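Local coordinates for protein phospholipase C-beta (PLC-beta) (Sepia officinalis, PDB 3QR0) that is a multidomain member of the phospholipase C-beta family, combining PH, EF-hand, TIM-barrel and C2 domains in one chain, with a calcium ion in the model, at residues Lys185-Arg190 with Asn695-Tyr700; Thr217-Tyr222 with Leu302-Met307; Ala224-Ser229 with Ser658-Ser663; His747-Asn752 with Leu760-Ala765. One frame throughout, in Å; residues are numbered along the deposited sequence.

Interaction 1. Residues Lys185-Arg190 with Asn695-Tyr700; sequences KDDRAR and NGMDPY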
loop_
_atom_site.group_PDB
_atom_site.type_symbol
_atom_site.label_atom_id
_atom_site.label_comp_id
_atom_site.label_asym_id
_atom_site.label_seq_id
_atom_site.Cartn_x
_atom_site.Cartn_y
_atom_site.Cartn_z
ATOM N N LYS A 185 8.492 31.104 9.042
ATOM C CA LYS A 185 8.892 32.451 8.617
ATOM C C LYS A 185 10.228 32.483 7.868
ATOM O O LYS A 185 10.360 33.195 6.868
ATOM C CB LYS A 185 8.933 33.410 9.819
ATOM C CG LYS A 185 9.989 33.083 10.876
ATOM C CD LYS A 185 9.811 33.926 12.130
ATOM C CE LYS A 185 10.810 33.522 13.207
ATOM N NZ LYS A 185 10.722 34.389 14.412
ATOM N N ASP A 186 11.207 31.716 8.344
ATOM C CA ASP A 186 12.522 31.664 7.703
ATOM C C ASP A 186 12.439 31.011 6.324
ATOM O O ASP A 186 13.081 31.465 5.377
ATOM C CB ASP A 186 13.534 30.907 8.573
ATOM C CG ASP A 186 13.859 31.633 9.873
ATOM O OD1 ASP A 186 13.650 32.864 9.954
ATOM O OD2 ASP A 186 14.337 30.967 10.819
ATOM N N ASP A 187 11.644 29.951 6.220
ATOM C CA ASP A 187 11.461 29.243 4.952
ATOM C C ASP A 187 10.680 30.083 3.940
ATOM O O ASP A 187 10.947 30.025 2.738
ATOM C CB ASP A 187 10.764 27.902 5.187
ATOM C CG ASP A 187 11.604 26.943 6.017
ATOM O OD1 ASP A 187 12.684 27.351 6.506
ATOM O OD2 ASP A 187 11.183 25.779 6.185
ATOM N N ARG A 188 9.719 30.862 4.432
ATOM C CA ARG A 188 8.978 31.799 3.591
ATOM C C ARG A 188 9.900 32.879 3.027
ATOM O O ARG A 188 9.710 33.333 1.897
ATOM C CB ARG A 188 7.822 32.432 4.374
ATOM C CG ARG A 188 6.628 31.511 4.519
ATOM C CD ARG A 188 5.643 32.011 5.555
ATOM N NE ARG A 188 4.338 31.378 5.370
ATOM C CZ ARG A 188 3.354 31.851 4.601
ATOM N NH1 ARG A 188 3.487 32.992 3.927
ATOM N NH2 ARG A 188 2.217 31.173 4.510
ATOM N N ALA A 189 10.898 33.276 3.815
ATOM C CA ALA A 189 11.923 34.216 3.360
ATOM C C ALA A 189 12.789 33.595 2.263
ATOM O O ALA A 189 13.149 34.272 1.296
ATOM C CB ALA A 189 12.793 34.670 4.532
ATOM N N ARG A 190 13.127 32.313 2.419
ATOM C CA ARG A 190 13.891 31.587 1.399
ATOM C C ARG A 190 13.112 31.542 0.089
ATOM O O ARG A 190 13.666 31.790 -0.985
ATOM C CB ARG A 190 14.208 30.159 1.853
ATOM C CG ARG A 190 15.227 30.063 2.981
ATOM C CD ARG A 190 15.534 28.607 3.325
ATOM N NE ARG A 190 16.192 27.911 2.218
ATOM C CZ ARG A 190 16.505 26.617 2.208
ATOM N NH1 ARG A 190 16.226 25.842 3.249
ATOM N NH2 ARG A 190 17.104 26.092 1.143
ATOM N N ASN A 695 15.523 21.985 10.088
ATOM C CA ASN A 695 15.451 22.019 8.632
ATOM C C ASN A 695 14.461 20.968 8.151
ATOM O O ASN A 695 14.756 19.776 8.165
ATOM C CB ASN A 695 16.835 21.789 8.016
ATOM C CG ASN A 695 16.875 22.073 6.516
ATOM O OD1 ASN A 695 15.841 22.274 5.872
ATOM N ND2 ASN A 695 18.081 22.080 5.952
ATOM N N GLY A 696 13.277 21.422 7.753
ATOM C CA GLY A 696 12.258 20.551 7.189
ATOM C C GLY A 696 12.221 20.594 5.672
ATOM O O GLY A 696 11.440 19.865 5.059
ATOM N N MET A 697 13.063 21.434 5.067
ATOM C CA MET A 697 13.001 21.706 3.629
ATOM C C MET A 697 14.075 20.954 2.843
ATOM O O MET A 697 13.776 20.343 1.817
ATOM C CB MET A 697 13.110 23.216 3.373
ATOM C CG MET A 697 12.918 23.644 1.920
ATOM S SD MET A 697 12.727 25.439 1.739
ATOM C CE MET A 697 11.010 25.641 2.220
ATOM N N ASP A 698 15.317 21.000 3.314
ATOM C CA ASP A 698 16.410 20.331 2.611
ATOM C C ASP A 698 17.548 19.865 3.529
ATOM O O ASP A 698 18.695 20.243 3.328
ATOM C CB ASP A 698 16.935 21.226 1.473
ATOM C CG ASP A 698 17.488 22.565 1.958
ATOM O OD1 ASP A 698 17.401 22.878 3.162
ATOM O OD2 ASP A 698 18.020 23.315 1.112
ATOM N N PRO A 699 17.232 19.016 4.525
ATOM C CA PRO A 699 18.276 18.498 5.415
ATOM C C PRO A 699 19.307 17.669 4.652
ATOM O O PRO A 699 18.932 16.886 3.784
ATOM C CB PRO A 699 17.498 17.617 6.400
ATOM C CG PRO A 699 16.240 17.245 5.674
ATOM C CD PRO A 699 15.907 18.449 4.847
ATOM N N TYR A 700 20.588 17.846 4.974
ATOM C CA TYR A 700 21.671 17.138 4.284
ATOM C C TYR A 700 22.401 16.225 5.267
ATOM O O TYR A 700 23.270 16.667 6.008
ATOM C CB TYR A 700 22.619 18.158 3.633
ATOM C CG TYR A 700 23.795 17.588 2.851
ATOM C CD1 TYR A 700 23.655 16.463 2.044
ATOM C CD2 TYR A 700 25.045 18.209 2.890
ATOM C CE1 TYR A 700 24.733 15.952 1.320
ATOM C CE2 TYR A 700 26.129 17.706 2.166
ATOM C CZ TYR A 700 25.959 16.579 1.379
ATOM O OH TYR A 700 27.014 16.069 0.662
HETATM O O HOH W 1 13.125 24.197 7.081
#
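R190 meets D698 end-on, its two terminal nitrogens each taking one carboxylate oxygen: NH2 lies 2.9 Å from OD2, and NH1 lies 3.2 Å from OD1. Both N-H bonds point almost straight at their acceptors, which identifies a two-pronged salt bridge. It is not a coplanar one. The oxygens sit close to the guanidinium plane, yet the two flat groups are turned 40° against each other, and each nitrogen therefore arrives from above the carboxylate. A single bend at chi3 (65°) brings the otherwise extended arginine to this position. One face of its guanidinium is lined by M697, whose SD is 3.8 Å from NH1 and offset toward the rim. Beyond the sulfur, M697 CE reaches D187 CB at 3.7 Å, the two side chains meeting head-on. The contact joins helix 185-198 of the EF-hand region to a C2-domain loop between strands 686-688 and 706-711. N695 shapes that loop through an Asx turn: its OD1 accepts from the backbone N of both M697 and D698, while its ND2 donates to D698 OD1 from the carboxylate face opposite to R190 NH1. D698 OD2 also accepts from E227 N, and R190 NH2 also donates to L225 O. One helical turn earlier, a water bridges the segments, donating to D187 OD2 at 2.7 Å and accepting from G696 N at 2.9 Å.

Interaction 2. Residues Thr217-Tyr222 with Leu302-Met307; sequences TFFKFY and LLYFLM
The thioether of M307 lies against two aromatic rings at once, those of F219 and Y222, which stand one helical turn apart on the opposing helix. It meets them differently. Against Y222 the methyl CE is over the ring face, 3.9 Å from the centroid and 21° off the normal, a CH-pi contact, with SD oblique to the same ring. Against F219 the sulfur stays at the edge, close to the ring plane, with SD 3.9 Å from CE1. Both are Met-aromatic contacts. The bend at chi3 of M307 (65°) turns CE over the face of Y222.

The F219 ring is in turn the bump that fills a hollow on helix 299-307, formed by the backbone and CB of Y304 on one flank and by M307 on the other. Its CZ comes 3.8 Å from Y304 CA. The Y304 ring turns its edge to the face of F219, with CD1 above the ring centre, a T-shaped pair whose planes stand at 78°. These helices, 215-225 and 299-307, belong to the EF-hand region. Their segments 217-222 and 302-307 run nearly at right angles, the segment axes 12.0 Å apart at the closest approach, wide enough for large side chains to fill the gap. L303 CD2 closes the other margin, at the edge of the Y222 ring and 4.3 Å from CE2. The Y222 hydroxyl is hydrogen-bonded outside the pair to Q151, while L152 of helix 151-165 packs against both F219 and Y304.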
loop_
_atom_site.group_PDB
_atom_site.type_symbol
_atom_site.label_atom_id
_atom_site.label_comp_id
_atom_site.label_asym_id
_atom_site.label_seq_id
_atom_site.Cartn_x
_atom_site.Cartn_y
_atom_site.Cartn_z
ATOM N N THR A 217 10.574 27.182 -15.943
ATOM C CA THR A 217 10.972 28.254 -15.032
ATOM C C THR A 217 10.620 27.885 -13.588
ATOM O O THR A 217 11.354 28.233 -12.658
ATOM C CB THR A 217 10.308 29.584 -15.410
ATOM O OG1 THR A 217 10.537 29.843 -16.801
ATOM C CG2 THR A 217 10.876 30.726 -14.581
ATOM N N PHE A 218 9.504 27.182 -13.399
ATOM C CA PHE A 218 9.159 26.646 -12.077
ATOM C C PHE A 218 10.226 25.661 -11.577
ATOM O O PHE A 218 10.503 25.610 -10.378
ATOM C CB PHE A 218 7.771 25.987 -12.082
ATOM C CG PHE A 218 7.214 25.719 -10.701
ATOM C CD1 PHE A 218 7.021 26.761 -9.799
ATOM C CD2 PHE A 218 6.871 24.434 -10.309
ATOM C CE1 PHE A 218 6.504 26.521 -8.524
ATOM C CE2 PHE A 218 6.348 24.186 -9.035
ATOM C CZ PHE A 218 6.169 25.229 -8.144
ATOM N N PHE A 219 10.832 24.889 -12.480
ATOM C CA PHE A 219 11.956 24.028 -12.092
ATOM C C PHE A 219 13.191 24.855 -11.728
ATOM O O PHE A 219 13.917 24.506 -10.802
ATOM C CB PHE A 219 12.315 23.009 -13.177
ATOM C CG PHE A 219 13.362 22.020 -12.736
ATOM C CD1 PHE A 219 13.041 21.009 -11.840
ATOM C CD2 PHE A 219 14.677 22.127 -13.185
ATOM C CE1 PHE A 219 14.006 20.096 -11.413
ATOM C CE2 PHE A 219 15.654 21.215 -12.758
ATOM C CZ PHE A 219 15.313 20.203 -11.872
ATOM N N LYS A 220 13.420 25.950 -12.446
ATOM C CA LYS A 220 14.504 26.879 -12.102
ATOM C C LYS A 220 14.280 27.472 -10.693
ATOM O O LYS A 220 15.231 27.771 -9.977
ATOM C CB LYS A 220 14.623 27.991 -13.159
ATOM C CG LYS A 220 16.021 28.593 -13.281
ATOM C CD LYS A 220 16.089 29.691 -14.350
ATOM C CE LYS A 220 17.354 30.531 -14.191
ATOM N NZ LYS A 220 17.447 31.647 -15.182
ATOM N N PHE A 221 13.016 27.622 -10.298
ATOM C CA PHE A 221 12.669 28.026 -8.930
ATOM C C PHE A 221 13.104 26.960 -7.916
ATOM O O PHE A 221 13.672 27.294 -6.879
ATOM C CB PHE A 221 11.167 28.335 -8.833
ATOM C CG PHE A 221 10.637 28.437 -7.424
ATOM C CD1 PHE A 221 11.116 29.400 -6.551
ATOM C CD2 PHE A 221 9.620 27.595 -6.993
ATOM C CE1 PHE A 221 10.608 29.505 -5.260
ATOM C CE2 PHE A 221 9.109 27.693 -5.707
ATOM C CZ PHE A 221 9.604 28.649 -4.839
ATOM N N TYR A 222 12.850 25.688 -8.227
ATOM C CA TYR A 222 13.353 24.569 -7.417
ATOM C C TYR A 222 14.873 24.663 -7.245
ATOM O O TYR A 222 15.381 24.537 -6.133
ATOM C CB TYR A 222 12.990 23.214 -8.052
ATOM C CG TYR A 222 13.454 22.002 -7.260
ATOM C CD1 TYR A 222 12.583 21.321 -6.421
ATOM C CD2 TYR A 222 14.764 21.532 -7.363
ATOM C CE1 TYR A 222 13.003 20.211 -5.694
ATOM C CE2 TYR A 222 15.195 20.427 -6.639
ATOM C CZ TYR A 222 14.308 19.769 -5.805
ATOM O OH TYR A 222 14.720 18.676 -5.081
ATOM N N LEU A 302 21.524 16.891 -14.827
ATOM C CA LEU A 302 21.642 15.659 -14.039
ATOM C C LEU A 302 20.593 15.591 -12.937
ATOM O O LEU A 302 19.935 14.567 -12.758
ATOM C CB LEU A 302 23.040 15.537 -13.415
ATOM C CG LEU A 302 23.293 14.305 -12.535
ATOM C CD1 LEU A 302 23.118 13.015 -13.340
ATOM C CD2 LEU A 302 24.678 14.360 -11.914
ATOM N N LEU A 303 20.452 16.678 -12.188
ATOM C CA LEU A 303 19.456 16.745 -11.115
ATOM C C LEU A 303 18.050 16.540 -11.676
ATOM O O LEU A 303 17.231 15.843 -11.077
ATOM C CB LEU A 303 19.548 18.084 -10.372
ATOM C CG LEU A 303 18.613 18.285 -9.173
ATOM C CD1 LEU A 303 18.580 17.055 -8.264
ATOM C CD2 LEU A 303 19.036 19.520 -8.390
ATOM N N TYR A 304 17.783 17.131 -12.838
ATOM C CA TYR A 304 16.492 16.956 -13.511
ATOM C C TYR A 304 16.250 15.468 -13.797
ATOM O O TYR A 304 15.197 14.928 -13.460
ATOM C CB TYR A 304 16.458 17.773 -14.811
ATOM C CG TYR A 304 15.126 17.765 -15.532
ATOM C CD1 TYR A 304 14.212 18.805 -15.367
ATOM C CD2 TYR A 304 14.785 16.725 -16.390
ATOM C CE1 TYR A 304 12.986 18.801 -16.035
ATOM C CE2 TYR A 304 13.558 16.713 -17.059
ATOM C CZ TYR A 304 12.673 17.753 -16.881
ATOM O OH TYR A 304 11.471 17.731 -17.547
ATOM N N PHE A 305 17.230 14.805 -14.404
ATOM C CA PHE A 305 17.130 13.365 -14.663
ATOM C C PHE A 305 16.854 12.578 -13.387
ATOM O O PHE A 305 15.984 11.708 -13.356
ATOM C CB PHE A 305 18.408 12.798 -15.288
ATOM C CG PHE A 305 18.510 11.299 -15.151
ATOM C CD1 PHE A 305 17.732 10.469 -15.943
ATOM C CD2 PHE A 305 19.336 10.722 -14.196
ATOM C CE1 PHE A 305 17.796 9.095 -15.807
ATOM C CE2 PHE A 305 19.406 9.345 -14.057
ATOM C CZ PHE A 305 18.637 8.534 -14.859
ATOM N N LEU A 306 17.625 12.872 -12.344
ATOM C CA LEU A 306 17.565 12.099 -11.107
ATOM C C LEU A 306 16.185 12.153 -10.476
ATOM O O LEU A 306 15.787 11.218 -9.781
ATOM C CB LEU A 306 18.615 12.580 -10.109
ATOM C CG LEU A 306 20.080 12.271 -10.436
ATOM C CD1 LEU A 306 20.982 13.052 -9.487
ATOM C CD2 LEU A 306 20.361 10.778 -10.356
ATOM N N MET A 307 15.460 13.237 -10.748
ATOM C CA MET A 307 14.123 13.457 -10.210
ATOM C C MET A 307 13.007 13.039 -11.158
ATOM O O MET A 307 11.859 13.030 -10.751
ATOM C CB MET A 307 13.921 14.945 -9.911
ATOM C CG MET A 307 14.793 15.514 -8.815
ATOM S SD MET A 307 14.742 17.316 -8.836
ATOM C CE MET A 307 13.027 17.633 -8.413
#

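Interaction 3. Residues Ala224-Ser229 with Ser658-Ser663; sequences ALLERS and SAQFLS
R228 NH2 is gripped by two groups beyond this contact, in a salt bridge to E230 OE2 and a hydrogen bond to H747 NE2, while across the contact its guanidinium lies flat against the amide of Q660. This is the seam between the EF-hand region, where the chain leaves helix 215-225, and strand 650-660 of the C2 domain. The evidence for stacking is direct: the two planes are only 16° apart, and Q660 NE2 stands 3.3 Å from R228 CZ, over the centre of the group. Q660 NE2 and the nearby R228 NE and NH2 are all donors, so the close approach is a stack of flat groups, not hydrogen bonding.

Bends at chi2 (-64°) and chi3 (-53°) curl the arginine back and lay its guanidinium over the Q660 amide; its backbone is the centre of an inverse gamma turn. The remaining polar ends have partners of their own: R228 NH1 bonds to the Y222 hydroxyl, Q660 OE1 to Q151 NE2, and S658 OG to E230 OE2. S658 OG is a more distant neighbour of the guanidinium, 3.9 Å from R228 NH2.

Next to this polar stack lies an apolar patch centred on L226, where the backbone departs from the helix. Its CD2 rests on Q660 CG at 3.6 Å and also brushes the F661 ring, which L226 CD1 meets more closely, 3.4 Å from CZ. At the far margin L225 CD2 approaches the edge of the F661 ring, 4.4 Å from CE1.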
loop_
_atom_site.group_PDB
_atom_site.type_symbol
_atom_site.label_atom_id
_atom_site.label_comp_id
_atom_site.label_asym_id
_atom_site.label_seq_id
_atom_site.Cartn_x
_atom_site.Cartn_y
_atom_site.Cartn_z
ATOM N N ALA A 224 16.759 27.290 -7.507
ATOM C CA ALA A 224 17.036 28.468 -6.681
ATOM C C ALA A 224 16.664 28.285 -5.207
ATOM O O ALA A 224 17.249 28.940 -4.342
ATOM C CB ALA A 224 16.307 29.685 -7.243
ATOM N N LEU A 225 15.690 27.421 -4.923
ATOM C CA LEU A 225 15.177 27.261 -3.562
ATOM C C LEU A 225 16.014 26.313 -2.720
ATOM O O LEU A 225 16.517 26.694 -1.663
ATOM C CB LEU A 225 13.725 26.769 -3.576
ATOM C CG LEU A 225 13.080 26.582 -2.194
ATOM C CD1 LEU A 225 13.151 27.878 -1.391
ATOM C CD2 LEU A 225 11.640 26.107 -2.324
ATOM N N LEU A 226 16.144 25.068 -3.172
ATOM C CA LEU A 226 16.844 24.056 -2.385
ATOM C C LEU A 226 18.336 24.108 -2.656
ATOM O O LEU A 226 18.763 24.369 -3.780
ATOM C CB LEU A 226 16.308 22.647 -2.663
ATOM C CG LEU A 226 14.919 22.372 -2.085
ATOM C CD1 LEU A 226 13.865 23.029 -2.945
ATOM C CD2 LEU A 226 14.652 20.883 -1.950
ATOM N N GLU A 227 19.118 23.879 -1.602
ATOM C CA GLU A 227 20.562 23.709 -1.711
ATOM C C GLU A 227 20.856 22.211 -1.751
ATOM O O GLU A 227 21.063 21.571 -0.715
ATOM C CB GLU A 227 21.282 24.385 -0.536
ATOM C CG GLU A 227 21.443 25.894 -0.719
ATOM C CD GLU A 227 21.807 26.634 0.566
ATOM O OE1 GLU A 227 21.668 26.057 1.671
ATOM O OE2 GLU A 227 22.228 27.808 0.466
ATOM N N ARG A 228 20.842 21.655 -2.959
ATOM C CA ARG A 228 21.156 20.250 -3.166
ATOM C C ARG A 228 22.682 20.112 -3.293
ATOM O O ARG A 228 23.209 19.776 -4.357
ATOM C CB ARG A 228 20.425 19.731 -4.406
ATOM C CG ARG A 228 18.892 19.889 -4.347
ATOM C CD ARG A 228 18.261 19.056 -3.231
ATOM N NE ARG A 228 18.675 17.658 -3.324
ATOM C CZ ARG A 228 18.075 16.725 -4.059
ATOM N NH1 ARG A 228 16.984 17.001 -4.772
ATOM N NH2 ARG A 228 18.574 15.495 -4.071
ATOM N N SER A 229 23.366 20.368 -2.178
ATOM C CA SER A 229 24.832 20.415 -2.101
ATOM C C SER A 229 25.518 19.173 -2.635
ATOM O O SER A 229 26.619 19.259 -3.180
ATOM C CB SER A 229 25.271 20.598 -0.643
ATOM O OG SER A 229 24.807 21.824 -0.123
ATOM N N SER A 658 20.351 12.857 1.607
ATOM C CA SER A 658 19.572 14.034 1.958
ATOM C C SER A 658 18.076 13.749 1.904
ATOM O O SER A 658 17.657 12.652 1.546
ATOM C CB SER A 658 19.916 15.185 1.011
ATOM O OG SER A 658 19.491 14.901 -0.310
ATOM N N ALA A 659 17.283 14.744 2.282
ATOM C CA ALA A 659 15.832 14.677 2.147
ATOM C C ALA A 659 15.291 16.029 1.723
ATOM O O ALA A 659 15.931 17.053 1.944
ATOM C CB ALA A 659 15.184 14.226 3.449
ATOM N N GLN A 660 14.118 16.017 1.093
ATOM C CA GLN A 660 13.471 17.233 0.624
ATOM C C GLN A 660 12.036 17.311 1.124
ATOM O O GLN A 660 11.318 16.312 1.123
ATOM C CB GLN A 660 13.465 17.292 -0.904
ATOM C CG GLN A 660 14.857 17.272 -1.543
ATOM C CD GLN A 660 15.448 15.883 -1.629
ATOM O OE1 GLN A 660 14.787 14.940 -2.079
ATOM N NE2 GLN A 660 16.700 15.741 -1.195
ATOM N N PHE A 661 11.637 18.508 1.546
ATOM C CA PHE A 661 10.245 18.825 1.853
ATOM C C PHE A 661 9.623 17.869 2.854
ATOM O O PHE A 661 8.519 17.379 2.648
ATOM C CB PHE A 661 9.412 18.854 0.572
ATOM C CG PHE A 661 9.923 19.812 -0.454
ATOM C CD1 PHE A 661 9.874 21.176 -0.226
ATOM C CD2 PHE A 661 10.448 19.352 -1.651
ATOM C CE1 PHE A 661 10.344 22.070 -1.175
ATOM C CE2 PHE A 661 10.911 20.237 -2.603
ATOM C CZ PHE A 661 10.864 21.598 -2.364
ATOM N N LEU A 662 10.342 17.603 3.937
ATOM C CA LEU A 662 9.821 16.733 4.987
ATOM C C LEU A 662 8.654 17.371 5.730
ATOM O O LEU A 662 7.781 16.664 6.222
ATOM C CB LEU A 662 10.917 16.363 5.984
ATOM C CG LEU A 662 12.023 15.456 5.453
ATOM C CD1 LEU A 662 12.970 15.115 6.592
ATOM C CD2 LEU A 662 11.454 14.184 4.813
ATOM N N SER A 663 8.638 18.702 5.813
ATOM C CA SER A 663 7.637 19.396 6.616
ATOM C C SER A 663 7.451 20.859 6.225
ATOM O O SER A 663 8.341 21.483 5.637
ATOM C CB SER A 663 8.026 19.312 8.093
ATOM O OG SER A 663 7.122 20.046 8.894
#

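Interaction 4. Residues His747-Asn752 with Leu760-Ala765; sequences HVPLRN and LASVFA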
loop_
_atom_site.group_PDB
_atom_site.type_symbol
_atom_site.label_atom_id
_atom_site.label_comp_id
_atom_site.label_asym_id
_atom_site.label_seq_id
_atom_site.Cartn_x
_atom_site.Cartn_y
_atom_site.Cartn_z
ATOM N N HIS A 747 15.916 9.259 -5.915
ATOM C CA HIS A 747 14.963 9.930 -5.042
ATOM C C HIS A 747 13.921 8.914 -4.616
ATOM O O HIS A 747 13.483 8.080 -5.410
ATOM C CB HIS A 747 14.301 11.123 -5.728
ATOM C CG HIS A 747 15.229 12.272 -5.944
ATOM N ND1 HIS A 747 16.043 12.367 -7.052
ATOM C CD2 HIS A 747 15.492 13.361 -5.185
ATOM C CE1 HIS A 747 16.762 13.473 -6.971
ATOM N NE2 HIS A 747 16.446 14.095 -5.851
ATOM N N VAL A 748 13.526 8.996 -3.352
ATOM C CA VAL A 748 12.610 8.045 -2.748
ATOM C C VAL A 748 11.436 8.820 -2.152
ATOM O O VAL A 748 11.480 9.201 -0.983
ATOM C CB VAL A 748 13.331 7.234 -1.642
ATOM C CG1 VAL A 748 12.424 6.134 -1.098
ATOM C CG2 VAL A 748 14.628 6.642 -2.171
ATOM N N PRO A 749 10.395 9.097 -2.968
ATOM C CA PRO A 749 9.209 9.747 -2.412
ATOM C C PRO A 749 8.641 8.949 -1.247
ATOM O O PRO A 749 8.490 7.725 -1.339
ATOM C CB PRO A 749 8.234 9.780 -3.595
ATOM C CG PRO A 749 9.129 9.784 -4.803
ATOM C CD PRO A 749 10.294 8.921 -4.428
ATOM N N LEU A 750 8.358 9.638 -0.152
ATOM C CA LEU A 750 7.897 8.983 1.066
ATOM C C LEU A 750 6.387 8.748 1.083
ATOM O O LEU A 750 5.614 9.486 0.468
ATOM C CB LEU A 750 8.306 9.805 2.283
ATOM C CG LEU A 750 9.809 9.952 2.496
ATOM C CD1 LEU A 750 10.086 10.921 3.655
ATOM C CD2 LEU A 750 10.451 8.593 2.764
ATOM N N ARG A 751 5.995 7.710 1.813
ATOM C CA ARG A 751 4.610 7.300 1.975
ATOM C C ARG A 751 4.211 7.381 3.439
ATOM O O ARG A 751 5.066 7.285 4.336
ATOM C CB ARG A 751 4.448 5.854 1.511
ATOM C CG ARG A 751 4.922 5.609 0.097
ATOM C CD ARG A 751 3.933 6.168 -0.887
ATOM N NE ARG A 751 4.368 6.016 -2.274
ATOM C CZ ARG A 751 4.399 4.866 -2.945
ATOM N NH1 ARG A 751 4.045 3.721 -2.371
ATOM N NH2 ARG A 751 4.797 4.862 -4.209
ATOM N N ASN A 752 2.918 7.571 3.689
ATOM C CA ASN A 752 2.409 7.490 5.053
ATOM C C ASN A 752 2.180 6.021 5.422
ATOM O O ASN A 752 2.550 5.126 4.659
ATOM C CB ASN A 752 1.172 8.385 5.269
ATOM C CG ASN A 752 -0.033 7.983 4.437
ATOM O OD1 ASN A 752 -0.168 6.843 3.992
ATOM N ND2 ASN A 752 -0.933 8.940 4.233
ATOM N N LEU A 760 5.634 15.864 -1.904
ATOM C CA LEU A 760 7.017 16.258 -2.189
ATOM C C LEU A 760 8.050 15.612 -1.261
ATOM O O LEU A 760 9.219 15.501 -1.635
ATOM C CB LEU A 760 7.154 17.783 -2.120
ATOM C CG LEU A 760 6.553 18.561 -3.293
ATOM C CD1 LEU A 760 6.473 20.046 -2.967
ATOM C CD2 LEU A 760 7.381 18.331 -4.533
ATOM N N ALA A 761 7.630 15.193 -0.065
ATOM C CA ALA A 761 8.559 14.628 0.919
ATOM C C ALA A 761 9.300 13.439 0.327
ATOM O O ALA A 761 8.677 12.463 -0.100
ATOM C CB ALA A 761 7.824 14.221 2.206
ATOM N N SER A 762 10.627 13.537 0.290
ATOM C CA SER A 762 11.471 12.535 -0.351
ATOM C C SER A 762 12.810 12.396 0.363
ATOM O O SER A 762 13.292 13.340 0.980
ATOM C CB SER A 762 11.751 12.916 -1.808
ATOM O OG SER A 762 10.555 13.184 -2.526
ATOM N N VAL A 763 13.387 11.204 0.271
ATOM C CA VAL A 763 14.774 10.972 0.666
ATOM C C VAL A 763 15.577 10.754 -0.611
ATOM O O VAL A 763 15.102 10.097 -1.542
ATOM C CB VAL A 763 14.901 9.755 1.609
ATOM C CG1 VAL A 763 16.364 9.318 1.758
ATOM C CG2 VAL A 763 14.314 10.088 2.977
ATOM N N PHE A 764 16.774 11.326 -0.663
ATOM C CA PHE A 764 17.720 11.065 -1.740
ATOM C C PHE A 764 18.802 10.136 -1.183
ATOM O O PHE A 764 19.390 10.416 -0.126
ATOM C CB PHE A 764 18.310 12.377 -2.260
ATOM C CG PHE A 764 19.260 12.215 -3.416
ATOM C CD1 PHE A 764 18.811 11.737 -4.643
ATOM C CD2 PHE A 764 20.600 12.566 -3.285
ATOM C CE1 PHE A 764 19.683 11.595 -5.718
ATOM C CE2 PHE A 764 21.481 12.430 -4.355
ATOM C CZ PHE A 764 21.023 11.938 -5.573
ATOM N N ALA A 765 19.037 9.025 -1.878
ATOM C CA ALA A 765 19.945 7.983 -1.397
ATOM C C ALA A 765 20.748 7.364 -2.540
ATOM O O ALA A 765 20.372 7.482 -3.711
ATOM C CB ALA A 765 19.146 6.896 -0.680
#
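V748 and V763 pair side by side on one face of the sheet, their CB atoms 4.4 Å apart. L750 extends this apolar centre: its CD2 lies 4.1 Å from V763 CG2, and its CD1 packs on A761 CB. On the face carrying H747, P749, S762 and F764, the F764 ring reaches over the imidazole, its CD1 standing 3.6 Å from H747 NE2 and above the middle of the ring. The planes are inclined at 40°, an oblique aromatic pair.

Strands 746-751 and 761-771 are antiparallel neighbours in a C2-domain sheet, with 746-751 outermost. V748 and V763 form the hydrogen-bonded pair: V748 N donates to V763 O at 2.6 Å, and V763 N returns a bond to V748 O at 3.0 Å. L750 N reaches A761 O almost perfectly straight (178°). H747 with F764 and P749 with S762 are the non-hydrogen-bonded pairs.

At the polar edge S762 OG donates to L760 O, a bond within segment 760-765. H747 turns ND1 toward L306 O, with the guanidinium of R228 already at NE2. A carbonyl at one nitrogen and a donor at the other are consistent with a neutral imidazole protonated on ND1.

The four contacts cluster where the EF-hand region meets the C2 domain, with interaction 3 in the middle: its centre is 8 Å from that of interaction 1, 11 Å from interaction 4 and 12 Å from interaction 2. Interaction 1 touches neither 2 (centres 18 Å apart) nor 4 (17 Å). Interactions 2 and 3 share helix 215-225; 3 and 4 use the neighbouring strands 650-660 and 761-771. Along the chain, 2 and 3, their own segments alternating, are nested within the loop closed by 1, and 4 follows. Interactions 1 and 3 thus tie regions more than 400 residues apart, while 2 lies within the EF-hand region and 4 within the C2 domain. None includes a calcium-site residue.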